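Local atomic coordinates of ABC transporter periplasmic substrate-binding protein (Desulfovibrio alaskensis, PDB entry 5MY5), a protein that probably captures tungstate with high selectivity in the periplasm and delivers it to an ABC transporter for uptake into the cell. Residues A[122-127]-A[218-223]; A[117-122]-A[128-133]. The protein carries 2 engineered substitutions. One frame throughout, in Å; residues are numbered along the deposited sequence.

Interaction 1. Residues A[122-127]-A[218-223]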
loop_
_atom_site.group_PDB
_atom_site.type_symbol
_atom_site.label_atom_id
_atom_site.label_comp_id
_atom_site.label_asym_id
_atom_site.label_seq_id
_atom_site.Cartn_x
_atom_site.Cartn_y
_atom_site.Cartn_z
ATOM N N MET A 122 -5.153 14.783 -15.042
ATOM C CA MET A 122 -4.639 15.859 -14.223
ATOM C C MET A 122 -3.703 15.290 -13.158
ATOM O O MET A 122 -3.725 14.097 -12.922
ATOM C CB MET A 122 -5.807 16.573 -13.504
ATOM C CG MET A 122 -6.622 17.508 -14.382
ATOM S SD MET A 122 -7.896 18.354 -13.384
ATOM C CE MET A 122 -8.536 19.605 -14.526
ATOM N N THR A 123 -2.905 16.129 -12.549
ATOM C CA THR A 123 -2.233 15.771 -11.313
ATOM C C THR A 123 -3.260 15.563 -10.184
ATOM O O THR A 123 -4.403 16.009 -10.246
ATOM C CB THR A 123 -1.316 16.860 -10.843
ATOM O OG1 THR A 123 -2.111 17.993 -10.498
ATOM C CG2 THR A 123 -0.290 17.261 -11.961
ATOM N N VAL A 124 -2.857 14.839 -9.174
ATOM C CA VAL A 124 -3.731 14.660 -7.955
ATOM C C VAL A 124 -4.195 15.966 -7.369
ATOM O O VAL A 124 -5.409 16.157 -7.149
ATOM C CB VAL A 124 -2.969 13.864 -6.844
ATOM C CG1 VAL A 124 -3.649 13.936 -5.463
ATOM C CG2 VAL A 124 -2.900 12.444 -7.281
ATOM N N ALA A 125 -3.329 16.910 -7.174
ATOM C CA ALA A 125 -3.738 18.190 -6.636
ATOM C C ALA A 125 -4.732 18.914 -7.506
ATOM O O ALA A 125 -5.722 19.511 -6.999
ATOM C CB ALA A 125 -2.562 19.072 -6.242
ATOM N N ALA A 126 -4.533 18.937 -8.816
ATOM C CA ALA A 126 -5.478 19.617 -9.722
ATOM C C ALA A 126 -6.793 18.903 -9.781
ATOM O O ALA A 126 -7.869 19.497 -9.791
ATOM C CB ALA A 126 -4.845 19.750 -11.099
ATOM N N ALA A 127 -6.755 17.555 -9.688
ATOM C CA ALA A 127 -7.980 16.773 -9.821
ATOM C C ALA A 127 -8.863 16.999 -8.590
ATOM O O ALA A 127 -10.085 17.176 -8.719
ATOM C CB ALA A 127 -7.688 15.258 -9.989
ATOM N N LYS A 218 3.741 10.922 -8.036
ATOM C CA LYS A 218 4.626 10.350 -6.987
ATOM C C LYS A 218 3.951 10.301 -5.606
ATOM O O LYS A 218 4.211 9.392 -4.802
ATOM C CB LYS A 218 5.927 11.183 -6.876
ATOM C CG LYS A 218 6.927 10.772 -5.786
ATOM C CD LYS A 218 7.937 11.869 -5.398
ATOM C CE LYS A 218 9.183 11.923 -6.268
ATOM N NZ LYS A 218 9.913 10.626 -6.428
ATOM N N ILE A 219 3.081 11.254 -5.296
ATOM C CA ILE A 219 2.372 11.268 -4.037
ATOM C C ILE A 219 1.473 10.049 -3.868
ATOM O O ILE A 219 1.085 9.739 -2.720
ATOM C CB ILE A 219 1.535 12.579 -3.860
ATOM C CG1 ILE A 219 1.103 12.788 -2.410
ATOM C CG2 ILE A 219 0.339 12.601 -4.767
ATOM C CD1 ILE A 219 0.464 14.166 -2.205
ATOM N N LEU A 220 1.096 9.389 -4.959
ATOM C CA LEU A 220 0.273 8.195 -4.890
ATOM C C LEU A 220 1.068 6.864 -4.642
ATOM O O LEU A 220 0.472 5.821 -4.545
ATOM C CB LEU A 220 -0.552 8.034 -6.171
ATOM C CG LEU A 220 -1.582 9.142 -6.408
ATOM C CD1 LEU A 220 -2.134 9.017 -7.823
ATOM C CD2 LEU A 220 -2.711 9.074 -5.378
ATOM N N PHE A 221 2.374 6.971 -4.586
ATOM C CA PHE A 221 3.196 5.770 -4.293
ATOM C C PHE A 221 3.058 5.261 -2.878
ATOM O O PHE A 221 2.931 6.055 -1.950
ATOM C CB PHE A 221 4.663 6.038 -4.554
ATOM C CG PHE A 221 5.017 6.345 -6.003
ATOM C CD1 PHE A 221 4.066 6.296 -7.043
ATOM C CD2 PHE A 221 6.341 6.776 -6.299
ATOM C CE1 PHE A 221 4.423 6.598 -8.360
ATOM C CE2 PHE A 221 6.679 7.117 -7.596
ATOM C CZ PHE A 221 5.712 7.017 -8.621
ATOM N N ASN A 222 3.054 3.959 -2.748
ATOM C CA ASN A 222 2.985 3.280 -1.462
ATOM C C ASN A 222 4.300 2.544 -1.289
ATOM O O ASN A 222 4.374 1.339 -1.649
ATOM C CB ASN A 222 1.773 2.392 -1.421
ATOM C CG ASN A 222 1.496 1.778 -0.012
ATOM O OD1 ASN A 222 1.609 2.480 0.985
ATOM N ND2 ASN A 222 1.130 0.482 0.036
ATOM N N GLN A 223 5.283 3.213 -0.723
ATOM C CA GLN A 223 6.662 2.721 -0.627
ATOM C C GLN A 223 6.714 1.586 0.459
ATOM O O GLN A 223 6.390 1.801 1.624
ATOM C CB GLN A 223 7.639 3.776 -0.246
ATOM C CG GLN A 223 9.068 3.291 -0.227
ATOM C CD GLN A 223 9.558 2.857 -1.580
ATOM O OE1 GLN A 223 9.505 3.629 -2.568
ATOM N NE2 GLN A 223 10.088 1.647 -1.669
#

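Interaction 2. Residues A[117-122]-A[128-133]. Engineered in segment 128-133: K130 (natural residue Arg).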
loop_
_atom_site.group_PDB
_atom_site.type_symbol
_atom_site.label_atom_id
_atom_site.label_comp_id
_atom_site.label_asym_id
_atom_site.label_seq_id
_atom_site.Cartn_x
_atom_site.Cartn_y
_atom_site.Cartn_z
ATOM N N ALA A 117 -16.368 15.861 -13.725
ATOM C CA ALA A 117 -15.506 16.947 -13.320
ATOM C C ALA A 117 -14.364 17.249 -14.249
ATOM O O ALA A 117 -13.607 18.189 -14.003
ATOM C CB ALA A 117 -14.958 16.668 -11.875
ATOM N N GLY A 118 -14.150 16.359 -15.214
ATOM C CA GLY A 118 -13.126 16.469 -16.227
ATOM C C GLY A 118 -11.738 16.461 -15.679
ATOM O O GLY A 118 -10.890 17.306 -16.010
ATOM N N VAL A 119 -11.474 15.453 -14.824
ATOM C CA VAL A 119 -10.140 15.370 -14.225
ATOM C C VAL A 119 -9.118 14.399 -14.866
ATOM O O VAL A 119 -7.976 14.349 -14.421
ATOM C CB VAL A 119 -10.238 14.998 -12.722
ATOM C CG1 VAL A 119 -11.164 15.986 -12.047
ATOM C CG2 VAL A 119 -10.666 13.558 -12.521
ATOM N N LYS A 120 -9.520 13.620 -15.867
ATOM C CA LYS A 120 -8.593 12.643 -16.460
ATOM C C LYS A 120 -7.297 13.281 -16.859
ATOM O O LYS A 120 -7.278 14.317 -17.523
ATOM C CB LYS A 120 -9.259 11.926 -17.614
ATOM C CG LYS A 120 -8.499 10.706 -18.141
ATOM C CD LYS A 120 -9.295 10.157 -19.324
ATOM C CE LYS A 120 -8.563 9.071 -20.084
ATOM N NZ LYS A 120 -8.873 7.728 -19.558
ATOM N N GLY A 121 -6.198 12.660 -16.407
ATOM C CA GLY A 121 -4.860 13.075 -16.764
ATOM C C GLY A 121 -4.368 14.301 -16.032
ATOM O O GLY A 121 -3.248 14.823 -16.313
ATOM N N MET A 122 -5.153 14.783 -15.042
ATOM C CA MET A 122 -4.639 15.859 -14.223
ATOM C C MET A 122 -3.703 15.290 -13.158
ATOM O O MET A 122 -3.725 14.097 -12.922
ATOM C CB MET A 122 -5.807 16.573 -13.504
ATOM C CG MET A 122 -6.622 17.508 -14.382
ATOM S SD MET A 122 -7.896 18.354 -13.384
ATOM C CE MET A 122 -8.536 19.605 -14.526
ATOM N N LEU A 128 -8.238 16.880 -7.437
ATOM C CA LEU A 128 -8.961 17.067 -6.154
ATOM C C LEU A 128 -9.459 18.470 -6.066
ATOM O O LEU A 128 -10.598 18.704 -5.662
ATOM C CB LEU A 128 -8.089 16.661 -4.967
ATOM C CG LEU A 128 -7.756 15.144 -4.841
ATOM C CD1 LEU A 128 -6.987 14.945 -3.579
ATOM C CD2 LEU A 128 -8.969 14.261 -5.000
ATOM N N GLY A 129 -8.661 19.451 -6.519
ATOM C CA GLY A 129 -9.181 20.838 -6.493
ATOM C C GLY A 129 -10.327 21.056 -7.419
ATOM O O GLY A 129 -11.254 21.826 -7.101
ATOM N N LYS A 130 -10.331 20.424 -8.557
ATOM C CA LYS A 130 -11.362 20.495 -9.517
ATOM C C LYS A 130 -12.636 19.817 -9.084
ATOM O O LYS A 130 -13.731 20.299 -9.315
ATOM C CB LYS A 130 -10.868 19.957 -10.870
ATOM C CG LYS A 130 -11.895 20.021 -11.985
ATOM C CD LYS A 130 -12.295 21.459 -12.190
ATOM C CE LYS A 130 -12.779 21.753 -13.582
ATOM N NZ LYS A 130 -13.949 20.961 -14.060
ATOM N N ILE A 131 -12.510 18.622 -8.455
ATOM C CA ILE A 131 -13.675 17.906 -7.887
ATOM C C ILE A 131 -14.339 18.803 -6.842
ATOM O O ILE A 131 -15.581 18.913 -6.821
ATOM C CB ILE A 131 -13.161 16.519 -7.318
ATOM C CG1 ILE A 131 -12.915 15.542 -8.440
ATOM C CG2 ILE A 131 -14.101 16.010 -6.224
ATOM C CD1 ILE A 131 -11.939 14.404 -8.045
ATOM N N ALA A 132 -13.515 19.375 -5.996
ATOM C CA ALA A 132 -13.958 20.302 -4.878
ATOM C C ALA A 132 -14.660 21.513 -5.542
ATOM O O ALA A 132 -15.792 21.863 -5.131
ATOM C CB ALA A 132 -12.865 20.748 -3.985
ATOM N N ALA A 133 -14.083 22.091 -6.592
ATOM C CA ALA A 133 -14.620 23.307 -7.207
ATOM C C ALA A 133 -15.944 23.035 -7.894
ATOM O O ALA A 133 -16.852 23.899 -7.806
ATOM C CB ALA A 133 -13.606 23.867 -8.221
#

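Interaction 1. Residues A[122-127]-A[218-223]
T123 O accepts the backbone N of A127 at 2.9 Å and so closes the first turn of helix 124-133, the turn that directs V124 at I219 and L220. The periplasmic binding protein fold joins here the N-terminus of a helix to a short 3-10 turn, 218-220, that leads into strand 221-228. T123 is the N-cap: its OG1 takes the N-H of A126 at 3.1 Å, in a fairly straight bond of 161°. The backbone N of V124 is held from the other side of the contact by D217, just before the 3-10 turn, whose OD2 accepts it. The two segments themselves meet through methyl groups. V124 has CG1 anti to its own N (chi1 166°), which leaves CG2 beside that N and facing the fork of L220; CG2 lies 3.7 Å from L220 CG and 3.9 Å from L220 CD2. I219 adds a looser, partly exposed margin, its CG2 being 4.1 Å from V124 CG2. L154 of helix 146-155 touches all three side chains, and V214 of strand 210-214 also packs on V124. The closest approach is between V124 CG2 and L220 CD1, at 3.6 Å.

Interaction 2. Residues A[117-122]-A[128-133]
A loop packs here against the helix it leads into: 117-122, which follows strand 100-112, folds back along one side of helix 124-133 and is tied to it by one hydrogen bond and a few aliphatic contacts. The engineered K130 supplies the bond, its NZ donating to A117 O at 2.8 Å. NZ approaches from above the carbonyl plane, 44° out of it. K130 CG, anti to the backbone N, already lies 3.2 Å from A117 O; the bends at chi2 and chi4 then curl the chain round this oxygen and bring NZ back to it. The same NZ forms a salt bridge with D134, one turn further along. V119 CG1 touches both K130 CG (4.1 Å) and I131 CG1 (4.0 Å), with the V119 and I131 side chains about perpendicular. A117 CB meets the same I131 CG1 at 4.2 Å, on the same side as V119, while the sulfur of M122 rests near K130 CB. A type II turn, V119 to M122, brings the loop round to the helix start. Among the neighbouring strands, Y189 of strand 189-193 touches V119 and I131, and F138 of strand 138-140 packs on I131.

Overall arrangement
Both contacts use helix 124-133 and share M122, and their centres lie 12 Å apart on the same side of the chain's centre. Along the chain, 117-122 runs directly into 122-127 and then 128-133, whereas 218-223 comes 90 residues after 122-127. Interaction 2 is therefore local, joining the helix to the loop before it, while interaction 1 is long-range and joins the helix's first turn to the entry of strand 221-228. The two meet where A127 O lies 3.7 Å from V119 CG1. Interaction 1 is the nearer to the chain's centre, and its strand 221-228 pairs with both 78-81 and 100-112, consistent with a strand passing between the two lobes, as in two-lobed binding proteins.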